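Local coordinates for protein putative adhesin (Bacteroides thetaiotaomicron, PDB 4QDG) that is probably an outer-membrane lipoprotein of the FimB/Mfa2 family that anchors or takes part in building Bacteroides pili, and binds magnesium ions in the crystal, at residues 107-112 with 178-183; 184-189 with 225-230. All coordinates share one frame; numbering follows the deposited sequence.

Interaction 1 (107-112 with 178-183); sequences QVELDS and NILFSY
Val108 and Phe181 face each other as an antiparallel hydrogen-bonded pair, with Phe181 N to Val108 O at 2.8 Å and Val108 N to Phe181 O at 3.2 Å. Glu109 and Leu180 form the next, non-hydrogen-bonded pair, where the CA atoms close to 4.5 Å. One residue further on, Leu110 N donates to Ile179 O (2.9 Å), and the CA of Glu109 makes a CA-H...O contact with the same oxygen.

Side chains divide between the two faces of the sheet. On the Val108 side, the Phe181 ring turns its edge to Val108 O, with CD1 3.6 Å from that oxygen, while Phe91 of strand 91-94 packs against both residues. On the other side, the CD1 methyl of Leu180 fits between Glu109 CG (3.8 Å) and Gln107 OE1 (3.6 Å). The Glu109 chain is extended, with CG anti to the backbone N (chi1 -158°), and lays its methylenes over Leu180 while its carboxylate reaches a salt bridge with Lys94. Where the pairing ends, Leu110 crosses Ile179 at about a right angle, CB to CB 3.7 Å.

Three backbone bonds thus fasten the short strand 180-181 to the edge of strand 107-110 in a three-stranded antiparallel sheet, the Leu180 CD1 methyl packs against the Glu109 methylenes, and the charge of Glu109 is probably balanced by Lys94.

Interaction 2 (184-189 with 225-230); sequences DNNLLE and RLMVRD
The CD1 methyl of Leu187 lies over the centre of the Arg229 guanidinium, 3.7 Å above the plane, and also touches Met227 CG at 3.7 Å. The side chains of Leu187 and Met227, a selenomethionine here, run antiparallel alongside each other. Arg229 is held beneath the methyl by its own chain: with chi1 at 62° and a bend at chi2, it curls back so that NH1 donates to Met227 O (2.9 Å), which lies close to the guanidinium plane. A salt bridge from NH2 to Asp176 secures the far end.

Arg225 is tied firmly through the salt bridge of NE to Asp274. Its extended chain also carries NH1 to Asn185 O at 2.9 Å, a weak bond, bent to 127° at the hydrogen. Asn185 ND2, hydrogen-bonded to Asn149 OD1, lies over one guanidinium face near NH1, the two planes 22° apart; the Met227 CE methyl covers the opposite face, 3.6 Å above the plane and toward the rim. Asn185 O and a water sit at the edge, in plane.

The looser side is at Asn186, an exposed residue whose OD1 merely approaches the selenium of Met227 (3.5 Å) and accepts a weak bond from Leu187 N. The water bridges Asp184 O and Arg225 NH1, alongside the direct bond to Asn185 O.

This is loop-to-loop packing, knitted by arginine side chains, between the connections 180-181 to 193-195 and 213-223 to 235-240. It lies beside the magnesium site of Asn151, Leu273 and Glu276, with the Arg225 side chain about 6 Å from the ion.

Interactions 1 and 2 follow in series along the chain, their centres 10 Å apart, each about 12 Å from the centre of the chain. Residues 178-183 run straight into 184-189, which double back on them: Leu188 N lies 2.8 Å from Leu180 O, a probable hydrogen bond. The second loop is tied in as well, since Asn178 ND2 is 3.0 Å from Arg225 O. Interaction 1 belongs to the small sheet of strands 91-94, 107-110 and 180-181, whereas interaction 2 joins loops next to helix 269-275. Together they connect that sheet to the surroundings of a magnesium site in the middle of this elongated molecule.

Interaction 1 (107-112 with 178-183)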
# COMPACT_ATOMS: atom_id res chain seq x y z
N GLN A 107 9.61 13.69 4.69
CA GLN A 107 9.85 12.35 4.21
C GLN A 107 9.23 11.38 5.20
O GLN A 107 9.19 11.68 6.40
CB GLN A 107 11.34 12.08 4.06
CG GLN A 107 11.99 12.84 2.93
CD GLN A 107 13.42 12.47 2.71
OE1 GLN A 107 14.01 11.63 3.39
NE2 GLN A 107 14.03 13.11 1.74
N VAL A 108 8.75 10.22 4.70
CA VAL A 108 8.21 9.08 5.45
C VAL A 108 9.00 7.85 4.98
O VAL A 108 9.12 7.59 3.78
CB VAL A 108 6.67 8.92 5.32
CG1 VAL A 108 6.17 7.59 5.87
CG2 VAL A 108 5.96 10.07 6.00
N GLU A 109 9.55 7.11 5.94
CA GLU A 109 10.31 5.90 5.65
C GLU A 109 9.77 4.72 6.41
O GLU A 109 9.29 4.89 7.52
CB GLU A 109 11.79 6.12 6.02
CG GLU A 109 12.73 5.17 5.28
CD GLU A 109 14.16 5.10 5.77
OE1 GLU A 109 14.76 6.16 6.05
OE2 GLU A 109 14.70 3.97 5.83
N LEU A 110 9.87 3.51 5.82
CA LEU A 110 9.50 2.29 6.55
C LEU A 110 10.52 2.04 7.65
O LEU A 110 11.73 2.20 7.43
CB LEU A 110 9.45 1.08 5.60
CG LEU A 110 9.03 -0.27 6.21
CD1 LEU A 110 7.52 -0.39 6.34
CD2 LEU A 110 9.56 -1.43 5.41
N ASP A 111 10.04 1.62 8.82
CA ASP A 111 10.88 1.16 9.92
C ASP A 111 11.50 -0.17 9.44
O ASP A 111 10.75 -1.11 9.18
CB ASP A 111 10.02 0.99 11.19
CG ASP A 111 10.73 0.57 12.47
OD1 ASP A 111 11.89 0.07 12.38
OD2 ASP A 111 10.13 0.71 13.56
N SER A 112 12.83 -0.21 9.25
CA SER A 112 13.58 -1.37 8.75
C SER A 112 13.34 -2.68 9.54
O SER A 112 13.51 -3.77 8.98
CB SER A 112 15.07 -1.05 8.72
OG SER A 112 15.58 -0.85 10.03
N ASN A 178 11.32 0.94 -2.55
CA ASN A 178 10.10 1.72 -2.35
C ASN A 178 9.77 2.03 -0.88
O ASN A 178 8.61 2.20 -0.57
CB ASN A 178 8.91 0.93 -2.98
CG ASN A 178 8.63 -0.41 -2.35
OD1 ASN A 178 9.47 -0.99 -1.68
ND2 ASN A 178 7.40 -0.95 -2.55
N ILE A 179 10.76 2.12 0.02
CA ILE A 179 10.47 2.32 1.44
C ILE A 179 10.67 3.79 1.90
O ILE A 179 10.41 4.08 3.08
CB ILE A 179 11.22 1.34 2.36
CG1 ILE A 179 12.73 1.61 2.41
CG2 ILE A 179 10.88 -0.11 2.03
CD1 ILE A 179 13.35 1.27 3.75
N LEU A 180 11.07 4.69 0.99
CA LEU A 180 11.26 6.11 1.29
C LEU A 180 10.35 6.96 0.41
O LEU A 180 10.42 6.88 -0.81
CB LEU A 180 12.73 6.54 1.12
CG LEU A 180 13.08 7.99 1.51
CD1 LEU A 180 12.86 8.24 3.02
CD2 LEU A 180 14.55 8.33 1.13
N PHE A 181 9.49 7.76 1.05
CA PHE A 181 8.56 8.67 0.36
C PHE A 181 9.00 10.12 0.50
O PHE A 181 9.35 10.54 1.60
CB PHE A 181 7.13 8.53 0.91
CG PHE A 181 6.46 7.20 0.71
CD1 PHE A 181 6.61 6.18 1.64
CD2 PHE A 181 5.62 6.99 -0.38
CE1 PHE A 181 5.97 4.95 1.46
CE2 PHE A 181 4.96 5.76 -0.55
CZ PHE A 181 5.13 4.76 0.37
N SER A 182 8.90 10.91 -0.59
CA SER A 182 9.11 12.36 -0.50
C SER A 182 7.79 13.00 -0.05
O SER A 182 6.78 12.28 0.08
CB SER A 182 9.61 12.97 -1.82
OG SER A 182 8.82 12.58 -2.93
N TYR A 183 7.77 14.33 0.10
CA TYR A 183 6.64 15.13 0.58
C TYR A 183 5.37 14.95 -0.26
O TYR A 183 4.28 15.07 0.30
CB TYR A 183 7.02 16.62 0.65
CG TYR A 183 7.25 17.28 -0.70
CD1 TYR A 183 8.51 17.26 -1.31
CD2 TYR A 183 6.22 17.96 -1.35
CE1 TYR A 183 8.72 17.88 -2.55
CE2 TYR A 183 6.41 18.56 -2.59
CZ TYR A 183 7.67 18.54 -3.18
OH TYR A 183 7.81 19.17 -4.40

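Interaction 2 (184-189 with 225-230)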
# COMPACT_ATOMS: atom_id res chain seq x y z
N ASP A 184 5.50 14.69 -1.56
CA ASP A 184 4.39 14.56 -2.51
C ASP A 184 3.95 13.10 -2.69
O ASP A 184 3.22 12.80 -3.63
CB ASP A 184 4.79 15.17 -3.87
CG ASP A 184 6.06 14.60 -4.51
OD1 ASP A 184 6.71 13.76 -3.88
OD2 ASP A 184 6.33 14.94 -5.68
N ASN A 185 4.38 12.21 -1.77
CA ASN A 185 4.08 10.79 -1.71
C ASN A 185 4.80 9.98 -2.84
O ASN A 185 4.59 8.76 -2.95
CB ASN A 185 2.56 10.53 -1.73
CG ASN A 185 2.20 9.23 -1.11
OD1 ASN A 185 2.68 8.87 -0.02
ND2 ASN A 185 1.39 8.47 -1.82
N ASN A 186 5.67 10.64 -3.63
CA ASN A 186 6.43 9.91 -4.64
C ASN A 186 7.57 9.12 -3.94
O ASN A 186 8.01 9.50 -2.84
CB ASN A 186 7.01 10.90 -5.69
CG ASN A 186 7.56 10.24 -6.95
OD1 ASN A 186 7.38 9.03 -7.20
ND2 ASN A 186 8.25 11.01 -7.80
N LEU A 187 8.06 8.04 -4.58
CA LEU A 187 9.16 7.27 -4.00
C LEU A 187 10.49 7.93 -4.27
O LEU A 187 10.69 8.51 -5.34
CB LEU A 187 9.20 5.81 -4.52
CG LEU A 187 7.99 4.95 -4.21
CD1 LEU A 187 8.00 3.69 -5.07
CD2 LEU A 187 7.85 4.66 -2.67
N LEU A 188 11.40 7.83 -3.30
CA LEU A 188 12.77 8.33 -3.39
C LEU A 188 13.75 7.16 -3.39
O LEU A 188 13.66 6.32 -2.50
CB LEU A 188 13.09 9.25 -2.20
CG LEU A 188 12.49 10.65 -2.21
CD1 LEU A 188 12.81 11.35 -0.91
CD2 LEU A 188 13.03 11.51 -3.36
N GLU A 189 14.70 7.12 -4.34
CA GLU A 189 15.69 6.04 -4.42
C GLU A 189 16.52 5.96 -3.13
O GLU A 189 17.14 6.95 -2.73
CB GLU A 189 16.58 6.21 -5.66
CG GLU A 189 17.31 4.94 -6.04
CD GLU A 189 17.99 4.91 -7.40
OE1 GLU A 189 17.79 5.86 -8.19
OE2 GLU A 189 18.74 3.94 -7.66
N ARG A 225 4.58 1.09 -1.51
CA ARG A 225 3.94 1.50 -2.77
C ARG A 225 4.54 0.87 -4.04
O ARG A 225 5.76 0.82 -4.25
CB ARG A 225 3.94 3.03 -2.89
CG ARG A 225 2.93 3.56 -3.87
CD ARG A 225 2.98 5.06 -4.01
NE ARG A 225 2.02 5.54 -5.01
CZ ARG A 225 1.94 6.80 -5.42
NH1 ARG A 225 2.80 7.71 -4.96
NH2 ARG A 225 1.04 7.15 -6.32
N LEU A 226 3.63 0.38 -4.89
CA LEU A 226 3.93 -0.17 -6.21
C LEU A 226 3.80 0.96 -7.24
O LEU A 226 2.72 1.54 -7.38
CB LEU A 226 2.98 -1.32 -6.54
CG LEU A 226 3.09 -2.57 -5.66
CD1 LEU A 226 1.95 -3.57 -6.00
CD2 LEU A 226 4.50 -3.19 -5.79
N MSE A 227 4.91 1.34 -7.88
CA MSE A 227 4.95 2.42 -8.86
C MSE A 227 5.67 2.04 -10.13
O MSE A 227 6.72 1.41 -10.07
CB MSE A 227 5.65 3.68 -8.29
CG MSE A 227 4.93 4.31 -7.13
SE MSE A 227 5.50 6.14 -6.80
CE MSE A 227 4.46 7.12 -8.26
N VAL A 228 5.18 2.53 -11.27
CA VAL A 228 5.89 2.45 -12.55
C VAL A 228 6.90 3.62 -12.53
O VAL A 228 6.48 4.77 -12.40
CB VAL A 228 4.95 2.53 -13.78
CG1 VAL A 228 5.76 2.64 -15.07
CG2 VAL A 228 3.99 1.35 -13.84
N ARG A 229 8.18 3.35 -12.61
CA ARG A 229 9.22 4.40 -12.69
C ARG A 229 10.39 3.86 -13.47
O ARG A 229 10.53 2.64 -13.57
CB ARG A 229 9.65 4.93 -11.32
CG ARG A 229 10.27 3.88 -10.42
CD ARG A 229 9.77 4.08 -9.03
NE ARG A 229 10.46 3.24 -8.05
CZ ARG A 229 10.03 2.06 -7.63
NH1 ARG A 229 8.94 1.51 -8.15
NH2 ARG A 229 10.68 1.40 -6.68
N ASP A 230 11.21 4.73 -14.06
CA ASP A 230 12.29 4.24 -14.90
C ASP A 230 13.55 3.86 -14.08
O ASP A 230 14.43 3.23 -14.65
CB ASP A 230 12.62 5.21 -16.08
CG ASP A 230 12.92 6.66 -15.76
OD1 ASP A 230 13.43 6.93 -14.65
OD2 ASP A 230 12.70 7.52 -16.65
O HOH W 1 2.49 10.75 -5.74